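Local coordinates for protein serine protease inhibitor (Schistosoma haematobium, PDB 3STO) that is a serpin that probably inhibits serine-type endopeptidases, at residues K20-A25 / G68-L73; N97-S102 / D387-M392; T207-F212 / T221-T226; F241-K246 / T254-L259. All coordinates share one frame; numbering follows the deposited sequence.

In the fold
All four contacts belong to one serpin fold. Contact 1 packs helix 18-30 against the end of helix 61-70, and contact 2 sets helix 82-101 against the turn between strands 381-387 and 392-399. Their centres lie about 17 Å apart and they touch through Lys20, whose NZ reaches Thr391. Contacts 3 and 4 are strand pairs with centres about 18 Å apart, and strands 218-236 and 241-247 are neighbours in the same sheet. Contact 1 closes first along the chain; contacts 3 and 4 follow in series inside the long loop closed by contact 2. Contacts 1 and 3, whose centres are about 40 Å apart, fall on opposite sides of the chain's centre, so the set samples both the helical region and the strand-rich region of the fold.

Contact 1. Residues K20-A25 / G68-L73; sequences KAFTHA and GKTMRL
Met71, present as selenomethionine, lays its SE atom over one face of the Phe22 ring. SE is 4.2 Å from the ring centroid and 27° off the ring normal, which identifies a Met-aromatic contact. The Met71 side chain sets out away from residues 20-25, but the bend at chi2 (60°) carries its selenium back to the ring. Thr70 meets the same phenyl group from another direction: its carbonyl O lies at the ring edge, in the ring plane, 3.6 Å from Phe22 CD1. Thr70 CG2 lies 3.8 Å from Phe22 CD1, the two side chains slanting past each other, while the Thr70 hydroxyl is turned to Gln66 O. This is the tight, buried half, continued by helix 43-55, where Ile46 touches Phe22 and Leu47 and Leu50 touch Met71.

Toward solvent the packing is thinner. Arg72 has positive phi and closes helix 61-70 in a Schellman motif, with Arg72 N bonded to Lys69 O and Leu73 N to Gly68 O. Its exposed side chain passes along two small residues: Arg72 CG is 3.7 Å from Ala21 CB, and Arg72 NH2 is 3.6 Å from Ala25 CB. Its hydrogen bonds, however, stay within its own segment: Arg72 NH2 donates to Thr70 O at 2.6 Å and NE adds a weak bond to the same oxygen.

No hydrogen bond joins the two segments. The chemistry therefore implies adhesion by dispersion and by the weak polarity of a ring edge facing a carbonyl, with the arginine charge directed onto that same carbonyl.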
loop_
_atom_site.group_PDB
_atom_site.type_symbol
_atom_site.label_atom_id
_atom_site.label_comp_id
_atom_site.label_asym_id
_atom_site.label_seq_id
_atom_site.Cartn_x
_atom_site.Cartn_y
_atom_site.Cartn_z
ATOM N N LYS A 20 -5.925 11.988 -2.362
ATOM C CA LYS A 20 -7.106 11.141 -2.230
ATOM C C LYS A 20 -7.751 10.895 -3.587
ATOM O O LYS A 20 -8.314 9.822 -3.827
ATOM C CB LYS A 20 -8.131 11.715 -1.238
ATOM C CG LYS A 20 -7.725 11.633 0.216
ATOM C CD LYS A 20 -8.924 11.888 1.157
ATOM C CE LYS A 20 -8.470 11.890 2.607
ATOM N NZ LYS A 20 -9.581 11.646 3.603
ATOM N N ALA A 21 -7.683 11.897 -4.462
ATOM C CA ALA A 21 -8.129 11.778 -5.858
ATOM C C ALA A 21 -7.304 10.731 -6.598
ATOM O O ALA A 21 -7.848 9.840 -7.257
ATOM C CB ALA A 21 -7.999 13.109 -6.552
ATOM N N PHE A 22 -5.987 10.844 -6.479
ATOM C CA PHE A 22 -5.100 9.835 -7.026
ATOM C C PHE A 22 -5.499 8.458 -6.486
ATOM O O PHE A 22 -5.746 7.521 -7.228
ATOM C CB PHE A 22 -3.645 10.127 -6.635
ATOM C CG PHE A 22 -2.696 9.056 -7.074
ATOM C CD1 PHE A 22 -2.301 8.961 -8.408
ATOM C CD2 PHE A 22 -2.253 8.093 -6.175
ATOM C CE1 PHE A 22 -1.455 7.942 -8.828
ATOM C CE2 PHE A 22 -1.404 7.063 -6.581
ATOM C CZ PHE A 22 -0.990 6.994 -7.909
ATOM N N THR A 23 -5.545 8.356 -5.167
ATOM C CA THR A 23 -5.833 7.099 -4.492
ATOM C C THR A 23 -7.082 6.407 -5.034
ATOM O O THR A 23 -7.051 5.228 -5.318
ATOM C CB THR A 23 -5.920 7.288 -2.970
ATOM O OG1 THR A 23 -4.601 7.561 -2.465
ATOM C CG2 THR A 23 -6.407 6.025 -2.359
ATOM N N HIS A 24 -8.146 7.165 -5.231
ATOM C CA HIS A 24 -9.378 6.631 -5.798
ATOM C C HIS A 24 -9.212 6.129 -7.236
ATOM O O HIS A 24 -9.661 5.040 -7.563
ATOM C CB HIS A 24 -10.520 7.668 -5.716
ATOM C CG HIS A 24 -11.856 7.120 -6.117
ATOM N ND1 HIS A 24 -12.925 7.924 -6.451
ATOM C CD2 HIS A 24 -12.291 5.835 -6.236
ATOM C CE1 HIS A 24 -13.969 7.161 -6.748
ATOM N NE2 HIS A 24 -13.608 5.893 -6.633
ATOM N N ALA A 25 -8.533 6.913 -8.074
ATOM C CA ALA A 25 -8.334 6.557 -9.467
ATOM C C ALA A 25 -7.503 5.307 -9.536
ATOM O O ALA A 25 -7.763 4.384 -10.331
ATOM C CB ALA A 25 -7.628 7.701 -10.230
ATOM N N GLY A 68 1.761 15.041 -13.022
ATOM C CA GLY A 68 1.055 16.048 -12.260
ATOM C C GLY A 68 -0.458 16.008 -12.403
ATOM O O GLY A 68 -1.189 16.224 -11.426
ATOM N N LYS A 69 -0.943 15.745 -13.615
ATOM C CA LYS A 69 -2.383 15.611 -13.818
ATOM C C LYS A 69 -2.946 14.403 -13.045
ATOM O O LYS A 69 -3.976 14.489 -12.364
ATOM C CB LYS A 69 -2.717 15.507 -15.316
ATOM C CG LYS A 69 -3.146 16.815 -15.976
ATOM N N THR A 70 -2.267 13.273 -13.166
ATOM C CA THR A 70 -2.726 12.052 -12.552
ATOM C C THR A 70 -2.720 12.260 -11.058
ATOM O O THR A 70 -3.539 11.708 -10.334
ATOM C CB THR A 70 -1.802 10.896 -12.887
ATOM O OG1 THR A 70 -1.865 10.636 -14.295
ATOM C CG2 THR A 70 -2.214 9.668 -12.127
HETATM N N MSE A 71 -1.800 13.104 -10.614
HETATM C CA MSE A 71 -1.648 13.441 -9.206
HETATM C C MSE A 71 -2.649 14.495 -8.815
HETATM O O MSE A 71 -2.797 14.817 -7.631
HETATM C CB MSE A 71 -0.235 13.964 -8.915
HETATM C CG MSE A 71 0.222 13.630 -7.560
HETATM SE SE MSE A 71 0.213 11.696 -7.447
HETATM C CE MSE A 71 1.797 11.386 -8.538
ATOM N N ARG A 72 -3.310 15.064 -9.819
ATOM C CA ARG A 72 -4.380 16.025 -9.576
ATOM C C ARG A 72 -3.862 17.319 -8.915
ATOM O O ARG A 72 -4.562 17.899 -8.082
ATOM C CB ARG A 72 -5.449 15.367 -8.696
ATOM C CG ARG A 72 -6.850 15.371 -9.240
ATOM C CD ARG A 72 -7.162 14.310 -10.299
ATOM N NE ARG A 72 -6.374 13.075 -10.257
ATOM C CZ ARG A 72 -6.725 11.939 -10.879
ATOM N NH1 ARG A 72 -7.870 11.862 -11.541
ATOM N NH2 ARG A 72 -5.940 10.859 -10.827
ATOM N N LEU A 73 -2.655 17.762 -9.301
ATOM C CA LEU A 73 -2.035 18.981 -8.765
ATOM C C LEU A 73 -2.744 20.244 -9.252
ATOM O O LEU A 73 -3.312 20.253 -10.333
ATOM C CB LEU A 73 -0.557 19.066 -9.162
ATOM C CG LEU A 73 0.398 17.944 -8.750
ATOM C CD1 LEU A 73 1.836 18.270 -9.113
ATOM C CD2 LEU A 73 0.289 17.663 -7.272
#

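Contact 2. Residues N97-S102 / D387-M392; sequences NNSLTS and DQQLTM
Leu100 and Asp387 approach with their side chains slanted across one another, so that a methyl meets a carboxylate: Leu100 CD2 is 3.5 Å from Asp387 OD2. Leu390 also points toward the helix, and its CD1 comes within 4.3 Å of the same Leu100 CD2, a light apolar touch. One helix position earlier, Ser99 faces Gln389. The Gln389 chain is extended, with chi1 at -175°, and this carries its amide NE2 to 3.2 Å from Ser99 OG; the angle is too poor for a hydrogen bond. Ser99 OG is instead bonded to Arg252 NH2.

The turn itself is organised by Asp387 OD1. Gln389 N meets this oxygen nearly head-on at 2.9 Å, forming an Asx turn, whereas Leu390 N reaches it at 3.1 Å from above the carboxylate plane. Where the turn between strands 381-387 and 392-399 closes, Thr391 and Met392 both face Asp387, a G1 beta bulge. Arg252 NE adds a salt bridge to Asp387 OD1, and Leu44 of helix 43-55 packs on both Leu100 and Leu390.

Since no hydrogen bond passes directly between 97-102 and 387-392, their polar connection runs through Arg252, which holds Ser99 on the helix and Asp387 in the turn. Two backbone N-H groups and a guanidinium converging on one oxygen would be expected to favour the ionised carboxylate.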
loop_
_atom_site.group_PDB
_atom_site.type_symbol
_atom_site.label_atom_id
_atom_site.label_comp_id
_atom_site.label_asym_id
_atom_site.label_seq_id
_atom_site.Cartn_x
_atom_site.Cartn_y
_atom_site.Cartn_z
ATOM N N ASN A 97 5.205 12.125 3.602
ATOM C CA ASN A 97 6.309 11.343 4.142
ATOM C C ASN A 97 6.629 11.724 5.601
ATOM O O ASN A 97 6.816 10.858 6.459
ATOM C CB ASN A 97 7.547 11.493 3.237
ATOM C CG ASN A 97 8.657 10.551 3.622
ATOM O OD1 ASN A 97 8.489 9.351 3.486
ATOM N ND2 ASN A 97 9.780 11.069 4.127
ATOM N N ASN A 98 6.703 13.026 5.874
ATOM C CA ASN A 98 6.916 13.501 7.236
ATOM C C ASN A 98 5.847 13.029 8.230
ATOM O O ASN A 98 6.158 12.656 9.358
ATOM C CB ASN A 98 6.981 15.027 7.292
ATOM C CG ASN A 98 8.292 15.575 6.759
ATOM O OD1 ASN A 98 9.320 14.893 6.788
ATOM N ND2 ASN A 98 8.261 16.818 6.268
ATOM N N SER A 99 4.596 13.095 7.798
ATOM C CA SER A 99 3.472 12.706 8.611
ATOM C C SER A 99 3.579 11.237 8.961
ATOM O O SER A 99 3.479 10.887 10.118
ATOM C CB SER A 99 2.175 12.982 7.882
ATOM O OG SER A 99 1.091 12.789 8.748
ATOM N N LEU A 100 3.878 10.389 7.979
ATOM C CA LEU A 100 3.883 8.944 8.199
ATOM C C LEU A 100 5.107 8.438 8.961
ATOM O O LEU A 100 4.988 7.590 9.876
ATOM C CB LEU A 100 3.722 8.194 6.870
ATOM C CG LEU A 100 2.341 8.241 6.209
ATOM C CD1 LEU A 100 2.401 7.741 4.751
ATOM C CD2 LEU A 100 1.383 7.409 7.031
ATOM N N THR A 101 6.283 8.951 8.604
ATOM C CA THR A 101 7.523 8.446 9.208
ATOM C C THR A 101 7.762 9.046 10.596
ATOM O O THR A 101 8.633 8.609 11.318
ATOM C CB THR A 101 8.770 8.678 8.309
ATOM O OG1 THR A 101 9.031 10.082 8.207
ATOM C CG2 THR A 101 8.553 8.103 6.900
ATOM N N SER A 102 6.976 10.046 10.967
ATOM C CA SER A 102 7.071 10.578 12.314
ATOM C C SER A 102 6.465 9.625 13.360
ATOM O O SER A 102 6.698 9.790 14.552
ATOM C CB SER A 102 6.386 11.929 12.414
ATOM O OG SER A 102 4.991 11.783 12.279
ATOM N N ASP A 387 -5.574 4.997 8.400
ATOM C CA ASP A 387 -4.870 6.117 9.039
ATOM C C ASP A 387 -5.855 7.169 9.556
ATOM O O ASP A 387 -6.578 7.786 8.774
ATOM C CB ASP A 387 -3.887 6.732 8.060
ATOM C CG ASP A 387 -3.001 7.796 8.701
ATOM O OD1 ASP A 387 -3.459 8.554 9.597
ATOM O OD2 ASP A 387 -1.836 7.880 8.281
ATOM N N GLN A 388 -5.887 7.380 10.875
ATOM C CA GLN A 388 -6.976 8.156 11.484
ATOM C C GLN A 388 -6.744 9.634 11.362
ATOM O O GLN A 388 -7.654 10.438 11.528
ATOM C CB GLN A 388 -7.222 7.769 12.948
ATOM C CG GLN A 388 -7.487 6.298 13.116
ATOM C CD GLN A 388 -8.710 6.013 13.948
ATOM O OE1 GLN A 388 -9.835 6.457 13.638
ATOM N NE2 GLN A 388 -8.507 5.276 15.020
ATOM N N GLN A 389 -5.515 9.991 11.042
ATOM C CA GLN A 389 -5.202 11.383 10.814
ATOM C C GLN A 389 -5.453 11.762 9.346
ATOM O O GLN A 389 -6.202 12.698 9.049
ATOM C CB GLN A 389 -3.771 11.644 11.250
ATOM C CG GLN A 389 -3.370 13.082 11.176
ATOM C CD GLN A 389 -1.981 13.244 11.644
ATOM O OE1 GLN A 389 -1.632 12.765 12.744
ATOM N NE2 GLN A 389 -1.133 13.860 10.799
ATOM N N LEU A 390 -4.876 10.996 8.425
ATOM C CA LEU A 390 -5.142 11.201 7.011
ATOM C C LEU A 390 -6.563 10.808 6.615
ATOM O O LEU A 390 -6.992 11.107 5.514
ATOM C CB LEU A 390 -4.145 10.419 6.178
ATOM C CG LEU A 390 -2.670 10.714 6.455
ATOM C CD1 LEU A 390 -1.808 9.879 5.527
ATOM C CD2 LEU A 390 -2.350 12.189 6.289
ATOM N N THR A 391 -7.289 10.152 7.525
ATOM C CA THR A 391 -8.594 9.539 7.232
ATOM C C THR A 391 -8.648 8.769 5.901
ATOM O O THR A 391 -9.559 8.955 5.087
ATOM C CB THR A 391 -9.779 10.532 7.340
ATOM O OG1 THR A 391 -9.567 11.621 6.440
ATOM C CG2 THR A 391 -9.884 11.070 8.747
HETATM N N MSE A 392 -7.684 7.888 5.703
HETATM C CA MSE A 392 -7.685 7.079 4.510
HETATM C C MSE A 392 -6.925 5.795 4.776
HETATM O O MSE A 392 -6.169 5.692 5.727
HETATM C CB MSE A 392 -7.027 7.831 3.362
HETATM C CG MSE A 392 -5.518 7.896 3.501
HETATM SE SE MSE A 392 -4.634 9.127 2.209
HETATM C CE MSE A 392 -5.438 8.438 0.543
#

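Contact 3. Residues T207-F212 / T221-T226; sequences TRKEDF and TVDMMT
Glu210 OE1, resting 3.8 Å from Met224 CG on the partner strand, is gripped by two nitrogens of one arginine. Arg208 NE donates to it at 2.8 Å and Arg208 NH2 at 3.0 Å, and the oxygen lies in the guanidinium plane, so the salt bridge is side-on with both bonds on a single atom. Thr226 CG2 covers one face of that guanidinium. Glu210 OE2 completes the pattern with a salt bridge to Arg294. The selenomethionine Met224 bends at chi2 (73°) and chi3, which brings its CE to 3.7 Å from Glu210 CG.

On the sheet face of Lys209 and Asp223 the contact is ionic: Lys209 NZ meets the syn lone pair of Asp223 OD1 at 2.6 Å, the two side chains running alongside each other. Four backbone bonds, in the pairs Arg208-Met224 and Glu210-Val222, fix the antiparallel register. Just before strand 208-215 begins, a water donates to Thr207 OG1 and accepts from Thr226 N; Thr207 OG1 is also bonded to Glu350 OE2.

This is the hairpin of strands 208-215 and 218-236 in serpin sheet C. Strand 287-305 flanks it on the far side of 218-236, bonding Asp223 to Lys297 and Met225 to Leu295 through the backbone.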
loop_
_atom_site.group_PDB
_atom_site.type_symbol
_atom_site.label_atom_id
_atom_site.label_comp_id
_atom_site.label_asym_id
_atom_site.label_seq_id
_atom_site.Cartn_x
_atom_site.Cartn_y
_atom_site.Cartn_z
ATOM N N THR A 207 -5.651 -19.462 20.423
ATOM C CA THR A 207 -5.587 -19.653 18.991
ATOM C C THR A 207 -5.809 -21.144 18.733
ATOM O O THR A 207 -5.198 -21.983 19.392
ATOM C CB THR A 207 -4.215 -19.176 18.416
ATOM O OG1 THR A 207 -4.031 -17.785 18.715
ATOM C CG2 THR A 207 -4.114 -19.432 16.896
ATOM N N ARG A 208 -6.678 -21.466 17.774
ATOM C CA ARG A 208 -6.997 -22.856 17.496
ATOM C C ARG A 208 -7.368 -23.091 16.009
ATOM O O ARG A 208 -7.695 -22.146 15.280
ATOM C CB ARG A 208 -8.095 -23.347 18.481
ATOM C CG ARG A 208 -9.538 -23.024 18.069
ATOM C CD ARG A 208 -9.907 -21.535 17.939
ATOM N NE ARG A 208 -11.336 -21.428 17.616
ATOM C CZ ARG A 208 -12.315 -21.350 18.521
ATOM N NH1 ARG A 208 -12.002 -21.298 19.812
ATOM N NH2 ARG A 208 -13.602 -21.315 18.139
ATOM N N LYS A 209 -7.281 -24.343 15.559
ATOM C CA LYS A 209 -7.613 -24.692 14.183
ATOM C C LYS A 209 -9.109 -24.554 13.938
ATOM O O LYS A 209 -9.920 -25.000 14.724
ATOM C CB LYS A 209 -7.182 -26.126 13.857
ATOM C CG LYS A 209 -5.760 -26.470 14.225
ATOM C CD LYS A 209 -4.793 -26.088 13.167
ATOM C CE LYS A 209 -3.408 -26.229 13.745
ATOM N NZ LYS A 209 -2.363 -25.446 13.007
ATOM N N GLU A 210 -9.479 -23.947 12.823
ATOM C CA GLU A 210 -10.886 -23.756 12.537
ATOM C C GLU A 210 -11.089 -23.727 11.021
ATOM O O GLU A 210 -10.183 -23.373 10.282
ATOM C CB GLU A 210 -11.370 -22.470 13.219
ATOM C CG GLU A 210 -12.838 -22.086 12.988
ATOM C CD GLU A 210 -13.392 -21.192 14.100
ATOM O OE1 GLU A 210 -12.889 -21.304 15.242
ATOM O OE2 GLU A 210 -14.329 -20.395 13.843
ATOM N N ASP A 211 -12.270 -24.110 10.556
ATOM C CA ASP A 211 -12.564 -24.067 9.132
ATOM C C ASP A 211 -12.720 -22.667 8.570
ATOM O O ASP A 211 -13.342 -21.810 9.191
ATOM C CB ASP A 211 -13.810 -24.899 8.807
ATOM C CG ASP A 211 -13.456 -26.309 8.388
ATOM O OD1 ASP A 211 -12.312 -26.756 8.692
ATOM O OD2 ASP A 211 -14.315 -26.961 7.756
ATOM N N PHE A 212 -12.181 -22.452 7.377
ATOM C CA PHE A 212 -12.377 -21.181 6.674
ATOM C C PHE A 212 -13.039 -21.477 5.332
ATOM O O PHE A 212 -12.536 -22.289 4.543
ATOM C CB PHE A 212 -11.039 -20.436 6.502
ATOM C CG PHE A 212 -11.179 -19.045 5.912
ATOM C CD1 PHE A 212 -11.249 -18.864 4.532
ATOM C CD2 PHE A 212 -11.205 -17.920 6.740
ATOM C CE1 PHE A 212 -11.377 -17.611 3.998
ATOM C CE2 PHE A 212 -11.321 -16.682 6.223
ATOM C CZ PHE A 212 -11.402 -16.509 4.838
ATOM N N THR A 221 -8.352 -25.165 6.636
ATOM C CA THR A 221 -8.150 -25.077 8.053
ATOM C C THR A 221 -7.136 -23.964 8.259
ATOM O O THR A 221 -6.113 -23.916 7.591
ATOM C CB THR A 221 -7.647 -26.429 8.593
ATOM O OG1 THR A 221 -8.769 -27.312 8.761
ATOM C CG2 THR A 221 -6.916 -26.260 9.913
ATOM N N VAL A 222 -7.461 -23.046 9.154
ATOM C CA VAL A 222 -6.615 -21.912 9.453
ATOM C C VAL A 222 -6.297 -21.902 10.939
ATOM O O VAL A 222 -6.992 -22.543 11.736
ATOM C CB VAL A 222 -7.288 -20.559 9.055
ATOM C CG1 VAL A 222 -7.467 -20.462 7.561
ATOM C CG2 VAL A 222 -8.627 -20.374 9.777
ATOM N N ASP A 223 -5.245 -21.187 11.317
ATOM C CA ASP A 223 -5.034 -20.905 12.722
ATOM C C ASP A 223 -5.882 -19.698 13.095
ATOM O O ASP A 223 -5.628 -18.600 12.624
ATOM C CB ASP A 223 -3.572 -20.682 13.013
ATOM C CG ASP A 223 -2.737 -21.943 12.816
ATOM O OD1 ASP A 223 -3.071 -23.001 13.405
ATOM O OD2 ASP A 223 -1.733 -21.867 12.079
HETATM N N MSE A 224 -6.923 -19.931 13.897
HETATM C CA MSE A 224 -7.924 -18.912 14.204
HETATM C C MSE A 224 -7.640 -18.244 15.567
HETATM O O MSE A 224 -7.647 -18.891 16.610
HETATM C CB MSE A 224 -9.329 -19.529 14.151
HETATM C CG MSE A 224 -10.508 -18.546 14.222
HETATM SE SE MSE A 224 -10.759 -17.477 12.525
HETATM C CE MSE A 224 -11.820 -18.820 11.498
HETATM N N MSE A 225 -7.372 -16.948 15.547
HETATM C CA MSE A 225 -7.172 -16.178 16.766
HETATM C C MSE A 225 -8.522 -15.740 17.252
HETATM O O MSE A 225 -9.458 -15.536 16.461
HETATM C CB MSE A 225 -6.275 -14.967 16.521
HETATM C CG MSE A 225 -5.036 -15.312 15.702
HETATM SE SE MSE A 225 -3.814 -13.788 15.488
HETATM C CE MSE A 225 -4.969 -12.499 14.525
ATOM N N THR A 226 -8.636 -15.635 18.565
ATOM C CA THR A 226 -9.932 -15.367 19.167
ATOM C C THR A 226 -9.727 -14.398 20.314
ATOM O O THR A 226 -8.711 -14.440 20.989
ATOM C CB THR A 226 -10.632 -16.681 19.689
ATOM O OG1 THR A 226 -9.808 -17.263 20.668
ATOM C CG2 THR A 226 -10.787 -17.740 18.591
HETATM O O HOH W 1 -6.054 -16.011 19.919
#

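Contact 4. Residues F241-K246 / T254-L259; sequences FEIVSK and TFVIVL
Ile243 and Val258 face each other in an antiparallel beta hairpin of serpin sheet B, between strands 241-247 and 253-260. Followed outward, Ile243 first sets CB 3.8 Å from Ile257 O. Its branch then divides the neighbours: CG2 packs 3.6 Å from Val256 CG1, while CG1 goes to Val258 CG2 at 4.1 Å. Chi1 (-62°) sets CG1 anti to the carbonyl carbon, and the extended chi2 keeps the tip, CD1, beside that same methyl, the Ile243 and Val258 side chains running alongside one another.

Val258 serves a second partner as well. Its CG1 lies over one face of the Phe241 ring, 4.1 Å from the ring centroid and 25° off the normal, a CH-pi contact; Leu272 of helix 269-273 touches both residues. On the other face of the sheet Val244 CG2 meets Ile257 CD1 at 3.7 Å, and Phe375 of strand 373-376 packs on both.

The backbone evidence for the register is six N-H to O bonds in the pairs Glu242-Leu259, Val244-Ile257 and Lys246-Phe255, of which Val244 N to Ile257 O, at 3.3 Å, is weak. Strand 381-387 continues the sheet beyond 253-260, and strand 218-236 does so beyond 241-247. Near the turn end, on the face of Ile243 and Val258, Ser245 brings in a polar group: its OG and Thr254 OG1 share a hydrogen bond of 2.7 Å, in which either hydroxyl could be the donor.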
loop_
_atom_site.group_PDB
_atom_site.type_symbol
_atom_site.label_atom_id
_atom_site.label_comp_id
_atom_site.label_asym_id
_atom_site.label_seq_id
_atom_site.Cartn_x
_atom_site.Cartn_y
_atom_site.Cartn_z
ATOM N N PHE A 241 -22.653 -5.667 4.689
ATOM C CA PHE A 241 -21.471 -6.009 5.512
ATOM C C PHE A 241 -21.462 -5.421 6.941
ATOM O O PHE A 241 -22.312 -4.615 7.322
ATOM C CB PHE A 241 -20.191 -5.638 4.753
ATOM C CG PHE A 241 -20.113 -4.173 4.362
ATOM C CD1 PHE A 241 -19.926 -3.174 5.332
ATOM C CD2 PHE A 241 -20.192 -3.791 3.046
ATOM C CE1 PHE A 241 -19.838 -1.832 4.988
ATOM C CE2 PHE A 241 -20.109 -2.449 2.687
ATOM C CZ PHE A 241 -19.946 -1.461 3.662
ATOM N N GLU A 242 -20.492 -5.841 7.728
ATOM C CA GLU A 242 -20.291 -5.292 9.057
ATOM C C GLU A 242 -18.807 -5.032 9.202
ATOM O O GLU A 242 -18.008 -5.649 8.509
ATOM C CB GLU A 242 -20.832 -6.234 10.178
ATOM C CG GLU A 242 -20.327 -7.701 10.141
ATOM C CD GLU A 242 -21.069 -8.673 11.135
ATOM O OE1 GLU A 242 -21.834 -8.217 12.024
ATOM O OE2 GLU A 242 -20.878 -9.913 11.042
ATOM N N ILE A 243 -18.440 -4.141 10.122
ATOM C CA ILE A 243 -17.073 -3.695 10.234
ATOM C C ILE A 243 -16.640 -3.599 11.689
ATOM O O ILE A 243 -17.421 -3.161 12.527
ATOM C CB ILE A 243 -16.938 -2.276 9.552
ATOM C CG1 ILE A 243 -17.268 -2.355 8.062
ATOM C CG2 ILE A 243 -15.548 -1.648 9.781
ATOM C CD1 ILE A 243 -17.122 -1.045 7.334
ATOM N N VAL A 244 -15.400 -3.998 11.979
ATOM C CA VAL A 244 -14.762 -3.707 13.244
ATOM C C VAL A 244 -13.490 -2.972 12.969
ATOM O O VAL A 244 -12.901 -3.123 11.906
ATOM C CB VAL A 244 -14.396 -4.969 14.151
ATOM C CG1 VAL A 244 -15.641 -5.594 14.736
ATOM C CG2 VAL A 244 -13.546 -5.988 13.395
ATOM N N SER A 245 -13.069 -2.177 13.947
ATOM C CA SER A 245 -11.798 -1.460 13.893
ATOM C C SER A 245 -10.980 -1.879 15.094
ATOM O O SER A 245 -11.420 -1.735 16.223
ATOM C CB SER A 245 -12.047 0.025 13.937
ATOM O OG SER A 245 -10.912 0.683 13.470
ATOM N N LYS A 246 -9.808 -2.440 14.856
ATOM C CA LYS A 246 -9.000 -2.933 15.948
ATOM C C LYS A 246 -7.714 -2.122 15.958
ATOM O O LYS A 246 -6.865 -2.273 15.088
ATOM C CB LYS A 246 -8.689 -4.414 15.792
ATOM C CG LYS A 246 -7.779 -4.947 16.877
ATOM C CD LYS A 246 -7.635 -6.473 16.838
ATOM C CE LYS A 246 -6.693 -6.980 17.950
ATOM N NZ LYS A 246 -7.088 -6.473 19.281
ATOM N N THR A 254 -5.278 1.834 12.689
ATOM C CA THR A 254 -6.194 0.777 13.101
ATOM C C THR A 254 -6.391 -0.243 11.983
ATOM O O THR A 254 -6.233 0.078 10.804
ATOM C CB THR A 254 -7.537 1.360 13.571
ATOM O OG1 THR A 254 -8.339 0.312 14.077
ATOM C CG2 THR A 254 -8.285 2.055 12.445
ATOM N N PHE A 255 -6.664 -1.488 12.358
ATOM C CA PHE A 255 -6.914 -2.534 11.388
ATOM C C PHE A 255 -8.403 -2.677 11.212
ATOM O O PHE A 255 -9.086 -3.026 12.156
ATOM C CB PHE A 255 -6.331 -3.841 11.880
ATOM C CG PHE A 255 -6.396 -4.948 10.886
ATOM C CD1 PHE A 255 -5.661 -4.881 9.693
ATOM C CD2 PHE A 255 -7.099 -6.106 11.181
ATOM C CE1 PHE A 255 -5.673 -5.955 8.759
ATOM C CE2 PHE A 255 -7.133 -7.183 10.265
ATOM C CZ PHE A 255 -6.408 -7.091 9.047
ATOM N N VAL A 256 -8.901 -2.357 10.021
ATOM C CA VAL A 256 -10.319 -2.369 9.725
ATOM C C VAL A 256 -10.658 -3.635 8.940
ATOM O O VAL A 256 -10.051 -3.885 7.907
ATOM C CB VAL A 256 -10.718 -1.103 8.957
ATOM C CG1 VAL A 256 -12.203 -1.167 8.499
ATOM C CG2 VAL A 256 -10.444 0.145 9.836
ATOM N N ILE A 257 -11.588 -4.447 9.463
ATOM C CA ILE A 257 -12.067 -5.644 8.774
ATOM C C ILE A 257 -13.464 -5.418 8.276
ATOM O O ILE A 257 -14.321 -4.903 8.989
ATOM C CB ILE A 257 -12.007 -6.898 9.651
ATOM C CG1 ILE A 257 -10.634 -6.981 10.350
ATOM C CG2 ILE A 257 -12.323 -8.187 8.839
ATOM C CD1 ILE A 257 -10.713 -7.662 11.715
ATOM N N VAL A 258 -13.674 -5.742 7.009
ATOM C CA VAL A 258 -14.981 -5.597 6.406
ATOM C C VAL A 258 -15.504 -6.988 6.067
ATOM O O VAL A 258 -14.980 -7.650 5.172
ATOM C CB VAL A 258 -14.954 -4.751 5.121
ATOM C CG1 VAL A 258 -16.373 -4.554 4.603
ATOM C CG2 VAL A 258 -14.305 -3.401 5.382
ATOM N N LEU A 259 -16.530 -7.418 6.798
ATOM C CA LEU A 259 -17.003 -8.797 6.720
ATOM C C LEU A 259 -18.403 -8.826 6.122
ATOM O O LEU A 259 -19.353 -8.290 6.697
ATOM C CB LEU A 259 -16.974 -9.476 8.107
ATOM C CG LEU A 259 -17.227 -10.990 8.116
ATOM C CD1 LEU A 259 -16.096 -11.772 7.392
ATOM C CD2 LEU A 259 -17.407 -11.519 9.532
#